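Local coordinates for bilirubin-inducible fluorescent protein UnaG (Anguilla japonica, PDB 4I3D) that binds unconjugated bilirubin with high affinity inside its beta-barrel and fluoresces green when the bilirubin-bound form is excited, at residues W9-S14 against A130-R135. The protein carries 1 engineered substitution. Residues are numbered along the deposited sequence; the frame is centred on the assembly and turned at random.
With BLR (3-[5-[(Z)-(4-ethenyl-3-methyl-5-oxidanylidene-pyrrol-2-ylidene)methyl]-2-[[5-[(Z)-(3-ethenyl-4-methyl-5-oxidanylidene-pyrrol-2-ylidene)methyl]-3-(3-hydroxy-3-oxopropyl)-4-methyl-1H-pyrrol-2-yl]methyl]-4-methyl-1H-pyrrol-3-yl]propanoic acid), chain E.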
# COMPACT_ATOMS: atom_id res chain seq x y z
N TRP A 9 10.57 -6.00 -1.87
CA TRP A 9 9.60 -7.01 -1.50
C TRP A 9 8.86 -7.49 -2.72
O TRP A 9 8.67 -6.74 -3.68
CB TRP A 9 8.61 -6.41 -0.51
CG TRP A 9 9.30 -5.80 0.68
CD1 TRP A 9 9.79 -4.55 0.78
CD2 TRP A 9 9.59 -6.44 1.92
NE1 TRP A 9 10.37 -4.36 2.00
CE2 TRP A 9 10.26 -5.51 2.73
CE3 TRP A 9 9.35 -7.72 2.43
CZ2 TRP A 9 10.68 -5.81 4.02
CZ3 TRP A 9 9.77 -8.01 3.72
CH2 TRP A 9 10.42 -7.06 4.50
N LYS A 10 8.46 -8.76 -2.68
CA LYS A 10 7.64 -9.39 -3.71
C LYS A 10 6.42 -10.01 -3.06
O LYS A 10 6.51 -10.59 -1.98
CB LYS A 10 8.42 -10.51 -4.38
CG LYS A 10 9.60 -10.05 -5.17
CD LYS A 10 9.21 -9.61 -6.56
CE LYS A 10 10.44 -9.37 -7.40
NZ LYS A 10 11.18 -10.64 -7.63
N ILE A 11 5.27 -9.92 -3.71
CA ILE A 11 4.06 -10.46 -3.13
C ILE A 11 4.24 -11.97 -2.86
O ILE A 11 4.93 -12.67 -3.58
CB ILE A 11 2.83 -10.19 -4.04
CG1 ILE A 11 1.53 -10.31 -3.24
CG2 ILE A 11 2.80 -11.14 -5.21
CD1 ILE A 11 1.25 -9.12 -2.35
N ALA A 12 3.59 -12.43 -1.79
CA ALA A 12 3.60 -13.82 -1.39
C ALA A 12 2.15 -14.29 -1.25
O ALA A 12 1.81 -15.39 -1.68
CB ALA A 12 4.35 -14.01 -0.07
N ASP A 13 1.31 -13.46 -0.65
CA ASP A 13 -0.08 -13.84 -0.41
C ASP A 13 -0.99 -12.66 -0.64
O ASP A 13 -0.59 -11.52 -0.45
CB ASP A 13 -0.26 -14.33 1.03
CG ASP A 13 0.67 -15.47 1.37
OD1 ASP A 13 0.40 -16.60 0.90
OD2 ASP A 13 1.66 -15.25 2.12
N SER A 14 -2.22 -12.94 -1.02
CA SER A 14 -3.20 -11.90 -1.25
C SER A 14 -4.56 -12.42 -0.85
O SER A 14 -4.92 -13.55 -1.16
CB SER A 14 -3.21 -11.48 -2.71
OG SER A 14 -4.09 -10.38 -2.89
N ALA A 130 -9.03 -6.60 3.38
CA ALA A 130 -8.18 -7.44 2.56
C ALA A 130 -6.84 -7.60 3.26
O ALA A 130 -6.49 -6.81 4.13
CB ALA A 130 -7.98 -6.81 1.21
N VAL A 131 -6.08 -8.61 2.89
CA VAL A 131 -4.78 -8.81 3.48
C VAL A 131 -3.85 -9.25 2.38
O VAL A 131 -4.21 -10.08 1.56
CB VAL A 131 -4.80 -9.89 4.57
CG1 VAL A 131 -3.45 -9.97 5.23
CG2 VAL A 131 -5.88 -9.60 5.60
N ARG A 132 -2.66 -8.67 2.36
CA ARG A 132 -1.63 -9.12 1.45
C ARG A 132 -0.31 -9.17 2.21
O ARG A 132 -0.09 -8.39 3.12
CB ARG A 132 -1.52 -8.15 0.28
CG ARG A 132 -2.78 -8.07 -0.55
CD ARG A 132 -2.60 -7.12 -1.68
NE ARG A 132 -2.32 -7.82 -2.93
CZ ARG A 132 -1.78 -7.25 -4.00
NH1 ARG A 132 -1.46 -5.96 -3.98
NH2 ARG A 132 -1.55 -7.96 -5.08
N SER A 133 0.58 -10.09 1.85
CA SER A 133 1.85 -10.20 2.56
C SER A 133 2.96 -10.28 1.53
O SER A 133 2.75 -10.78 0.44
CB SER A 133 1.87 -11.44 3.47
OG SER A 133 1.48 -12.60 2.76
N TYR A 134 4.11 -9.75 1.88
CA TYR A 134 5.23 -9.70 0.96
C TYR A 134 6.37 -10.43 1.64
O TYR A 134 6.51 -10.34 2.86
CB TYR A 134 5.67 -8.27 0.71
CG TYR A 134 4.73 -7.43 -0.12
CD1 TYR A 134 3.61 -6.85 0.44
CD2 TYR A 134 4.99 -7.18 -1.46
CE1 TYR A 134 2.75 -6.07 -0.31
CE2 TYR A 134 4.15 -6.40 -2.21
CZ TYR A 134 3.02 -5.84 -1.63
OH TYR A 134 2.15 -5.05 -2.39
N ARG A 135 7.16 -11.15 0.85
CA ARG A 135 8.40 -11.72 1.33
C ARG A 135 9.57 -10.95 0.72
O ARG A 135 9.43 -10.39 -0.36
CB ARG A 135 8.50 -13.19 0.91
CG ARG A 135 8.93 -13.41 -0.53
CD ARG A 135 9.93 -14.53 -0.55
NE ARG A 135 10.26 -15.04 -1.88
CZ ARG A 135 11.05 -16.09 -2.09
NH1 ARG A 135 11.58 -16.73 -1.06
NH2 ARG A 135 11.31 -16.50 -3.32
CHA BLR E . 0.74 -1.26 -3.83
NA BLR E . 1.86 0.08 -2.00
C1A BLR E . 1.28 -0.00 -3.23
C2A BLR E . 1.24 1.28 -3.77
C3A BLR E . 1.80 2.13 -2.86
C4A BLR E . 2.19 1.38 -1.77
CMA BLR E . 1.99 3.60 -3.01
CAA BLR E . 0.70 1.71 -5.10
CBA BLR E . -0.71 2.19 -4.97
CGA BLR E . -1.03 3.01 -6.16
O1A BLR E . -0.37 2.88 -7.22
O2A BLR E . -1.96 3.84 -6.12
CHB BLR E . 2.84 1.95 -0.56
NB BLR E . 3.59 -0.26 0.43
C1B BLR E . 3.45 1.19 0.40
C2B BLR E . 3.99 1.69 1.53
C3B BLR E . 4.48 0.84 2.28
C4B BLR E . 4.35 -0.60 1.78
CMB BLR E . 3.98 3.15 1.81
OB BLR E . 4.71 -1.67 2.25
CAB BLR E . 5.11 1.20 3.58
CBB BLR E . 6.18 0.50 4.05
NC BLR E . -2.34 -2.60 -7.49
C1C BLR E . -2.45 -3.08 -9.00
C2C BLR E . -3.62 -2.19 -9.40
C3C BLR E . -4.04 -1.47 -8.50
C4C BLR E . -3.38 -1.60 -7.32
CMC BLR E . -4.20 -2.19 -10.76
OC BLR E . -1.80 -3.92 -9.62
CAC BLR E . -5.16 -0.51 -8.70
CBC BLR E . -6.44 -0.97 -8.84
CHD BLR E . -3.62 -0.92 -6.16
ND BLR E . -1.27 -1.16 -5.31
C1D BLR E . -2.58 -0.97 -5.10
C2D BLR E . -2.79 -0.79 -3.62
C3D BLR E . -1.61 -0.91 -3.02
C4D BLR E . -0.60 -1.15 -4.04
CMD BLR E . -4.09 -0.58 -2.96
CAD BLR E . -1.37 -0.81 -1.55
CBD BLR E . -1.46 -2.16 -0.89
CGD BLR E . -0.12 -2.80 -0.82
O1D BLR E . 0.07 -3.94 -1.31
O2D BLR E . 0.84 -2.20 -0.26
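I11 sets CG1 anti to its backbone N (chi1 -160°), and chi2 at 76° bends CD1 back toward the ring of Y134, whose CG lies anti to its carbonyl carbon. CD1 sits 3.9 Å from the ring centroid of Y134, a CH-pi contact, and the same methyl also covers one face of the R132 guanidinium. Isoleucine suits this place because the apolar methyl ending its longer branch can lie over both flat groups. On the other side of the ring plane, W9 CB lies 3.7 Å from Y134 CB; its NE1 is hydrogen-bonded to F5 O.

Here the first and last strands of the lipocalin/FABP-type (calycin) barrel meet, antiparallel and side by side in the wall. K10 and R135 form a hydrogen-bonded pair, with K10 N to R135 O nearly straight at 176°. Farther along, a classic beta bulge sets A12 and D13 against S133: S133 O accepts from A12 N at 2.9 Å and from D13 N at 3.2 Å, and S133 N returns a bond to D13 O. The small side chain of A12 fits over S133 O at the bulge. Past it, R132 NE donates a hydrogen bond to S14 OG at 3.1 Å, though the position of OG is less certain.

Y134 reaches inward from the barrel wall to the ligand: its OH donates at 2.6 Å to O1D of a bilirubin propionate, which lies at the ring's edge. A phenylalanine here would probably leave O1D of bilirubin without its phenol donor. P39, L41 and L119 also touch this side chain, and S80 and R112 also hydrogen-bond bilirubin. One tyrosine thus offers an apolar face to the barrel wall and a polar edge to the pigment's carboxyl group.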